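PDB 5JLD: arginyl-tRNA synthetase, putative from Plasmodium falciparum, which probably catalyses the ATP-dependent attachment of L-arginine to its cognate tRNA, releasing AMP and diphosphate. Local coordinates for residues 581-584 with 588-591; 24-29 with 67-72; 323-328 with 353-358. All blocks are in the same frame, centred on the assembly; numbering follows the deposited sequence.

Interaction 1 of 3, residues 581-584 with 588-591; sequences CMEL and KPIE
Lys588, whose carbonyl carbon touches the methyl of Met582, has polar partners beyond the two segments: its NZ forms a salt bridge with Asp267 and its backbone N is hydrogen-bonded to Ser446 OG. The contact belongs to the helical DALR anticodon-binding domain, where the chain leaves helix 564-584 and turns back past the final turn of that helix. No hydrogen bond links 581-584 to 588-591, and the fit is made chiefly by Met582 and Pro589. These two side chains run past each other in opposite directions. The proline ring lies along the methionine, with Pro589 CG 3.9 Å from Met582 CB and also 3.9 Å from Met582 SD. A bend at the last torsion of the thioether (chi3 80°) brings the methyl round toward the proline backbone. Glu583 adds only its aliphatic part, crossing the ring at about a right angle with its CG 4.1 Å from Pro589 CD. Tyr483 of helix 476-492 touches both Met582 and Pro589, so the turned-back tail, helix 564-584 and helix 476-492 meet here. The closest approach is that of Met582 CE to Pro589 CA, at 3.6 Å.

Interaction 2 of 3, residues 24-29 with 67-72; sequences KCFPSI and QKISEF
Cys25 and Phe72 bring the backbones to their nearest, with CA atoms 7.1 Å apart, where helix 10-25 finishes and Phe26 breaks from helical geometry beside helix 66-75. The phenyl group of Phe72 extends from its helix with CG opposite the backbone N (chi1 -170°), which carries the ring across to Cys25. The thiol sits over one face of this ring: Cys25 SG is 3.8 Å from the centroid of the Phe72 ring and 24° from its normal, a sulfur-aromatic contact displaced toward the rim. Beside it, Cys25 CB packs 3.5 Å from Phe72 CE2. Phe26 meets the same CD2 corner of this ring, but at the edge instead of over the face. Its CZ lies near the plane of Phe72, 4.0 Å from Phe72 CD2, and the pair forms an offset edge-to-face arrangement with the edge of Phe72 directed toward the face of Phe26 and the planes 73° apart. Phe26 CZ also meets the branch methyl of Ile69, 4.1 Å from Ile69 CG2, one helical turn before Phe72. The contact thus joins two helices of the arginyl-tRNA synthetase N-terminal domain. Ile69 also touches Ala50 and Tyr54 of helix 49-57, while Tyr63 packs against both Ile69 and Phe72. With no hydrogen bond between the two segments, cohesion probably rests on dispersion, with a weak electrostatic preference of sulfur and of an aromatic edge for a ring face, and would be sensitive to shape and ring orientation.

Interaction 3 of 3, residues 323-328 with 353-358; sequences GYDSTD and LTHFET
Two helix beginnings of the class I catalytic domain are joined by a histidine-carboxylate hydrogen bond, from His355 in the first turn of helix 353-364 to Asp328 in the first turn of helix 326-337. His355 NE2 donates to Asp328 OD2 over 2.7 Å, with an N-H...O angle of 160°. The acceptor oxygen lies close to the imidazole plane and is approached on its anti side. The carboxylate is turned steeply against the ring, the two planes standing 73° apart. The histidine reaches across because its CG is opposite the backbone N (chi1 170°), which sends the ring out from the helix toward both aspartates. Asp325, just ahead of helix 326-337, meets another part of the imidazole edge: its OD1 is 3.1 Å from His355 CE1, near the ring plane. Its second oxygen, OD2, accepts a hydrogen bond from Phe314 N, which ties this carboxylate to strand 313-316. Helix 353-364 follows strand 343-349 and leads to the neighbouring parallel strand 374-380, the beta-alpha-beta connection of a Rossmann-type sheet. The contact therefore lies beyond the C-terminal end of strand 343-349, the side of such sheets on which class I synthetases build their active site. Phe356, the next residue of the helix, turns a face to the edge of the imidazole, with His355 CD2 over the centre of the phenyl ring, and itself meets the ring of Tyr346 from strand 343-349. The approach to helix 326-337 is shaped by a type I beta turn from Gly323 to Ser326, which carries Asp325 as its third residue and in which Ser326 N donates to Gly323 O at 3.0 Å.

In the fold
Along the chain the contacts follow one another without interleaving: interaction 2 in the N-terminal domain, interaction 3 in the catalytic domain and interaction 1 in the DALR anticodon-binding domain. They share no helix or strand. The centre of interaction 2 lies about 48 Å from that of interaction 3 and about 46 Å from that of interaction 1. Interactions 1 and 3 have centres about 37 Å apart, on opposite sides of the chain's centre, and even their nearest atoms are about 22 Å apart. The three contacts thus sit in separate family domains of this monomer, although residues of interaction 1 also bond to Ser160, Asp267 and Ser446 of the catalytic range, and interaction 3 follows strand 343-349 of the parallel catalytic sheet.

Interaction 1 of 3, residues 581-584 with 588-591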
loop_
_atom_site.group_PDB
_atom_site.type_symbol
_atom_site.label_atom_id
_atom_site.label_comp_id
_atom_site.label_asym_id
_atom_site.label_seq_id
_atom_site.Cartn_x
_atom_site.Cartn_y
_atom_site.Cartn_z
ATOM N N CYS A 581 -12.771 -0.065 -0.978
ATOM C CA CYS A 581 -11.741 0.651 -0.216
ATOM C C CYS A 581 -11.323 -0.126 1.029
ATOM O O CYS A 581 -10.136 -0.182 1.369
ATOM C CB CYS A 581 -12.234 2.040 0.211
ATOM S SG CYS A 581 -12.255 3.335 -1.078
ATOM N N MET A 582 -12.317 -0.690 1.717
ATOM C CA MET A 582 -12.091 -1.423 2.938
ATOM C C MET A 582 -11.217 -2.642 2.647
ATOM O O MET A 582 -10.225 -2.871 3.330
ATOM C CB MET A 582 -13.419 -1.851 3.570
ATOM C CG MET A 582 -14.108 -0.765 4.365
ATOM S SD MET A 582 -15.739 -1.279 4.948
ATOM C CE MET A 582 -15.318 -2.249 6.374
ATOM N N GLU A 583 -11.594 -3.379 1.602
ATOM C CA GLU A 583 -10.865 -4.566 1.173
ATOM C C GLU A 583 -9.438 -4.255 0.733
ATOM O O GLU A 583 -8.517 -4.996 1.054
ATOM C CB GLU A 583 -11.613 -5.256 0.036
ATOM C CG GLU A 583 -12.892 -5.925 0.495
ATOM C CD GLU A 583 -13.743 -6.382 -0.666
ATOM O OE1 GLU A 583 -13.473 -5.940 -1.807
ATOM O OE2 GLU A 583 -14.685 -7.174 -0.435
ATOM N N LEU A 584 -9.249 -3.161 0.008
ATOM C CA LEU A 584 -7.917 -2.790 -0.446
ATOM C C LEU A 584 -6.996 -2.524 0.746
ATOM O O LEU A 584 -5.776 -2.685 0.650
ATOM C CB LEU A 584 -7.969 -1.559 -1.356
ATOM C CG LEU A 584 -8.577 -1.718 -2.756
ATOM C CD1 LEU A 584 -8.660 -0.373 -3.457
ATOM C CD2 LEU A 584 -7.821 -2.726 -3.630
ATOM N N LYS A 588 -12.394 -6.256 6.520
ATOM C CA LYS A 588 -13.528 -7.063 6.081
ATOM C C LYS A 588 -14.850 -6.380 6.370
ATOM O O LYS A 588 -15.244 -6.246 7.531
ATOM C CB LYS A 588 -13.524 -8.435 6.755
ATOM C CG LYS A 588 -12.343 -9.318 6.378
ATOM C CD LYS A 588 -12.293 -10.522 7.308
ATOM C CE LYS A 588 -11.451 -11.639 6.726
ATOM N NZ LYS A 588 -11.442 -12.807 7.640
ATOM N N PRO A 589 -15.544 -5.947 5.313
ATOM C CA PRO A 589 -16.869 -5.351 5.504
ATOM C C PRO A 589 -17.832 -6.335 6.160
ATOM O O PRO A 589 -17.856 -7.510 5.783
ATOM C CB PRO A 589 -17.309 -4.997 4.077
ATOM C CG PRO A 589 -16.012 -4.780 3.333
ATOM C CD PRO A 589 -15.074 -5.830 3.920
ATOM N N ILE A 590 -18.570 -5.847 7.156
ATOM C CA ILE A 590 -19.664 -6.572 7.790
ATOM C C ILE A 590 -20.964 -5.863 7.423
ATOM O O ILE A 590 -21.093 -4.651 7.618
ATOM C CB ILE A 590 -19.525 -6.616 9.326
ATOM C CG1 ILE A 590 -18.056 -6.784 9.744
ATOM C CG2 ILE A 590 -20.435 -7.697 9.921
ATOM C CD1 ILE A 590 -17.573 -8.200 9.759
ATOM N N GLU A 591 -21.925 -6.616 6.898
ATOM C CA GLU A 591 -23.143 -6.025 6.367
ATOM C C GLU A 591 -24.158 -5.681 7.454
ATOM O O GLU A 591 -24.781 -4.624 7.400
ATOM C CB GLU A 591 -23.776 -6.959 5.337
ATOM C CG GLU A 591 -23.154 -6.855 3.952
ATOM C CD GLU A 591 -24.081 -7.355 2.861
#

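Interaction 2 of 3, residues 24-29 with 67-72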
loop_
_atom_site.group_PDB
_atom_site.type_symbol
_atom_site.label_atom_id
_atom_site.label_comp_id
_atom_site.label_asym_id
_atom_site.label_seq_id
_atom_site.Cartn_x
_atom_site.Cartn_y
_atom_site.Cartn_z
ATOM N N LYS A 24 -0.368 26.566 -25.893
ATOM C CA LYS A 24 -0.966 27.471 -26.873
ATOM C C LYS A 24 -0.640 28.940 -26.544
ATOM O O LYS A 24 -0.337 29.748 -27.436
ATOM C CB LYS A 24 -2.477 27.242 -26.917
ATOM C CG LYS A 24 -3.208 27.899 -28.082
ATOM C CD LYS A 24 -4.695 27.542 -28.060
ATOM C CE LYS A 24 -5.522 28.492 -28.926
ATOM N NZ LYS A 24 -6.986 28.392 -28.626
ATOM N N CYS A 25 -0.701 29.276 -25.256
ATOM C CA CYS A 25 -0.393 30.624 -24.784
ATOM C C CYS A 25 1.063 30.990 -25.017
ATOM O O CYS A 25 1.374 32.092 -25.456
ATOM C CB CYS A 25 -0.690 30.759 -23.290
ATOM S SG CYS A 25 -2.417 30.815 -22.881
ATOM N N PHE A 26 1.949 30.058 -24.692
ATOM C CA PHE A 26 3.372 30.314 -24.783
ATOM C C PHE A 26 4.076 29.172 -25.528
ATOM O O PHE A 26 4.703 28.322 -24.904
ATOM C CB PHE A 26 3.942 30.512 -23.378
ATOM C CG PHE A 26 3.144 31.485 -22.532
ATOM C CD1 PHE A 26 3.209 32.854 -22.778
ATOM C CD2 PHE A 26 2.331 31.032 -21.499
ATOM C CE1 PHE A 26 2.480 33.762 -22.008
ATOM C CE2 PHE A 26 1.597 31.929 -20.724
ATOM C CZ PHE A 26 1.671 33.297 -20.981
ATOM N N PRO A 27 3.965 29.159 -26.869
ATOM C CA PRO A 27 4.400 28.038 -27.725
ATOM C C PRO A 27 5.804 27.516 -27.441
ATOM O O PRO A 27 6.005 26.298 -27.426
ATOM C CB PRO A 27 4.322 28.628 -29.134
ATOM C CG PRO A 27 3.240 29.667 -29.042
ATOM C CD PRO A 27 3.328 30.241 -27.651
ATOM N N SER A 28 6.754 28.414 -27.198
ATOM C CA SER A 28 8.134 28.008 -26.968
ATOM C C SER A 28 8.476 28.075 -25.482
ATOM O O SER A 28 9.452 28.711 -25.084
ATOM C CB SER A 28 9.082 28.888 -27.790
ATOM O OG SER A 28 10.441 28.615 -27.505
ATOM N N ILE A 29 7.666 27.411 -24.661
ATOM C CA ILE A 29 7.888 27.386 -23.221
ATOM C C ILE A 29 8.013 25.950 -22.740
ATOM O O ILE A 29 7.387 25.044 -23.291
ATOM C CB ILE A 29 6.743 28.110 -22.444
ATOM C CG1 ILE A 29 7.249 28.706 -21.131
ATOM C CG2 ILE A 29 5.549 27.183 -22.191
ATOM C CD1 ILE A 29 6.165 29.439 -20.351
ATOM N N GLN A 67 -2.209 37.442 -12.332
ATOM C CA GLN A 67 -3.620 37.223 -12.649
ATOM C C GLN A 67 -3.896 37.402 -14.141
ATOM O O GLN A 67 -4.704 36.680 -14.709
ATOM C CB GLN A 67 -4.539 38.147 -11.826
ATOM C CG GLN A 67 -6.021 37.768 -11.995
ATOM C CD GLN A 67 -6.942 38.338 -10.935
ATOM O OE1 GLN A 67 -6.656 39.368 -10.324
ATOM N NE2 GLN A 67 -8.049 37.642 -10.688
ATOM N N LYS A 68 -3.224 38.346 -14.785
ATOM C CA LYS A 68 -3.422 38.503 -16.220
ATOM C C LYS A 68 -2.963 37.283 -17.014
ATOM O O LYS A 68 -3.618 36.863 -17.973
ATOM C CB LYS A 68 -2.726 39.756 -16.724
ATOM C CG LYS A 68 -3.121 40.999 -15.951
ATOM C CD LYS A 68 -3.163 42.170 -16.886
ATOM C CE LYS A 68 -1.791 42.434 -17.472
ATOM N NZ LYS A 68 -1.674 43.841 -17.909
ATOM N N ILE A 69 -1.859 36.689 -16.588
ATOM C CA ILE A 69 -1.395 35.456 -17.205
ATOM C C ILE A 69 -2.445 34.368 -17.005
ATOM O O ILE A 69 -2.818 33.660 -17.955
ATOM C CB ILE A 69 -0.031 35.033 -16.632
ATOM C CG1 ILE A 69 1.021 36.095 -16.997
ATOM C CG2 ILE A 69 0.377 33.620 -17.104
ATOM C CD1 ILE A 69 2.470 35.658 -16.723
ATOM N N SER A 70 -2.972 34.260 -15.789
ATOM C CA SER A 70 -3.953 33.205 -15.558
ATOM C C SER A 70 -5.197 33.433 -16.422
ATOM O O SER A 70 -5.803 32.478 -16.896
ATOM C CB SER A 70 -4.324 33.110 -14.079
ATOM O OG SER A 70 -5.186 34.140 -13.690
ATOM N N GLU A 71 -5.540 34.698 -16.656
ATOM C CA GLU A 71 -6.677 35.041 -17.507
ATOM C C GLU A 71 -6.434 34.675 -18.984
ATOM O O GLU A 71 -7.334 34.209 -19.679
ATOM C CB GLU A 71 -6.990 36.536 -17.373
ATOM C CG GLU A 71 -8.446 36.820 -17.152
ATOM C CD GLU A 71 -8.957 36.280 -15.835
ATOM O OE1 GLU A 71 -8.403 36.662 -14.789
ATOM O OE2 GLU A 71 -9.929 35.496 -15.840
ATOM N N PHE A 72 -5.218 34.898 -19.467
ATOM C CA PHE A 72 -4.856 34.425 -20.805
ATOM C C PHE A 72 -5.019 32.876 -20.900
ATOM O O PHE A 72 -5.694 32.337 -21.822
ATOM C CB PHE A 72 -3.426 34.881 -21.123
ATOM C CG PHE A 72 -3.009 34.680 -22.552
ATOM C CD1 PHE A 72 -3.887 34.933 -23.594
ATOM C CD2 PHE A 72 -1.714 34.267 -22.849
ATOM C CE1 PHE A 72 -3.486 34.759 -24.912
ATOM C CE2 PHE A 72 -1.308 34.086 -24.158
ATOM C CZ PHE A 72 -2.192 34.328 -25.194
#

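Interaction 3 of 3, residues 323-328 with 353-358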
loop_
_atom_site.group_PDB
_atom_site.type_symbol
_atom_site.label_atom_id
_atom_site.label_comp_id
_atom_site.label_asym_id
_atom_site.label_seq_id
_atom_site.Cartn_x
_atom_site.Cartn_y
_atom_site.Cartn_z
ATOM N N GLY A 323 29.894 -11.718 1.719
ATOM C CA GLY A 323 29.673 -10.536 2.557
ATOM C C GLY A 323 28.216 -10.375 2.955
ATOM O O GLY A 323 27.329 -10.895 2.275
ATOM N N TYR A 324 27.937 -9.650 4.038
ATOM C CA TYR A 324 26.559 -9.633 4.529
ATOM C C TYR A 324 25.600 -8.792 3.666
ATOM O O TYR A 324 24.403 -8.741 3.948
ATOM C CB TYR A 324 26.493 -9.184 5.999
ATOM C CG TYR A 324 27.071 -7.831 6.387
ATOM C CD1 TYR A 324 26.490 -6.637 5.955
ATOM C CD2 TYR A 324 28.159 -7.752 7.260
ATOM C CE1 TYR A 324 27.007 -5.398 6.343
ATOM C CE2 TYR A 324 28.686 -6.524 7.652
ATOM C CZ TYR A 324 28.103 -5.349 7.190
ATOM O OH TYR A 324 28.621 -4.134 7.577
ATOM N N ASP A 325 26.109 -8.188 2.595
ATOM C CA ASP A 325 25.250 -7.462 1.660
ATOM C C ASP A 325 25.025 -8.248 0.360
ATOM O O ASP A 325 24.315 -7.787 -0.540
ATOM C CB ASP A 325 25.856 -6.085 1.360
ATOM C CG ASP A 325 25.819 -5.169 2.566
ATOM O OD1 ASP A 325 24.744 -5.094 3.189
ATOM O OD2 ASP A 325 26.864 -4.561 2.914
ATOM N N SER A 326 25.629 -9.435 0.273
ATOM C CA SER A 326 25.606 -10.234 -0.958
ATOM C C SER A 326 24.220 -10.818 -1.229
ATOM O O SER A 326 23.768 -10.883 -2.379
ATOM C CB SER A 326 26.645 -11.358 -0.883
ATOM O OG SER A 326 26.450 -12.172 0.267
ATOM N N THR A 327 23.520 -11.216 -0.173
ATOM C CA THR A 327 22.167 -11.755 -0.347
ATOM C C THR A 327 21.183 -10.734 -0.953
ATOM O O THR A 327 20.384 -11.086 -1.821
ATOM C CB THR A 327 21.590 -12.275 0.991
ATOM O OG1 THR A 327 22.380 -13.379 1.453
ATOM C CG2 THR A 327 20.144 -12.733 0.820
ATOM N N ASP A 328 21.224 -9.478 -0.521
ATOM C CA ASP A 328 20.238 -8.503 -1.047
ATOM C C ASP A 328 20.490 -8.232 -2.536
ATOM O O ASP A 328 19.566 -8.222 -3.372
ATOM C CB ASP A 328 20.288 -7.204 -0.256
ATOM C CG ASP A 328 19.730 -7.349 1.150
ATOM O OD1 ASP A 328 18.916 -8.263 1.389
ATOM O OD2 ASP A 328 20.089 -6.528 2.014
ATOM N N LEU A 353 16.603 2.513 4.631
ATOM C CA LEU A 353 16.481 3.279 3.373
ATOM C C LEU A 353 17.785 3.416 2.594
ATOM O O LEU A 353 17.881 2.980 1.447
ATOM C CB LEU A 353 15.929 4.687 3.654
ATOM C CG LEU A 353 15.943 5.709 2.503
ATOM C CD1 LEU A 353 15.263 5.182 1.215
ATOM C CD2 LEU A 353 15.302 7.044 2.953
ATOM N N THR A 354 18.776 4.029 3.237
ATOM C CA THR A 354 20.086 4.255 2.647
ATOM C C THR A 354 20.644 2.951 2.082
ATOM O O THR A 354 21.038 2.881 0.896
ATOM C CB THR A 354 21.056 4.846 3.697
ATOM O OG1 THR A 354 20.438 5.975 4.327
ATOM C CG2 THR A 354 22.374 5.253 3.068
ATOM N N HIS A 355 20.603 1.909 2.914
ATOM C CA HIS A 355 21.060 0.583 2.506
ATOM C C HIS A 355 20.437 0.228 1.168
ATOM O O HIS A 355 21.163 -0.029 0.194
ATOM C CB HIS A 355 20.710 -0.449 3.579
ATOM C CG HIS A 355 20.923 -1.864 3.156
ATOM N ND1 HIS A 355 22.163 -2.471 3.169
ATOM C CD2 HIS A 355 20.048 -2.796 2.708
ATOM C CE1 HIS A 355 22.038 -3.716 2.747
ATOM N NE2 HIS A 355 20.766 -3.941 2.471
ATOM N N PHE A 356 19.106 0.320 1.068
ATOM C CA PHE A 356 18.486 -0.149 -0.176
ATOM C C PHE A 356 18.766 0.826 -1.316
ATOM O O PHE A 356 18.945 0.405 -2.474
ATOM C CB PHE A 356 16.980 -0.415 -0.002
ATOM C CG PHE A 356 16.701 -1.721 0.682
ATOM C CD1 PHE A 356 16.828 -2.926 -0.020
ATOM C CD2 PHE A 356 16.390 -1.763 2.034
ATOM C CE1 PHE A 356 16.616 -4.152 0.609
ATOM C CE2 PHE A 356 16.180 -2.988 2.683
ATOM C CZ PHE A 356 16.290 -4.185 1.968
ATOM N N GLU A 357 18.887 2.108 -0.989
ATOM C CA GLU A 357 19.226 3.071 -2.022
ATOM C C GLU A 357 20.617 2.710 -2.542
ATOM O O GLU A 357 20.855 2.707 -3.762
ATOM C CB GLU A 357 19.157 4.511 -1.489
ATOM C CG GLU A 357 17.731 5.021 -1.384
ATOM C CD GLU A 357 17.636 6.525 -1.204
ATOM O OE1 GLU A 357 18.354 7.071 -0.339
ATOM O OE2 GLU A 357 16.844 7.159 -1.939
ATOM N N THR A 358 21.498 2.311 -1.626
ATOM C CA THR A 358 22.856 1.942 -2.048
ATOM C C THR A 358 22.798 0.689 -2.923
ATOM O O THR A 358 23.597 0.523 -3.844
ATOM C CB THR A 358 23.811 1.684 -0.867
ATOM O OG1 THR A 358 23.795 2.796 0.039
ATOM C CG2 THR A 358 25.234 1.477 -1.377
#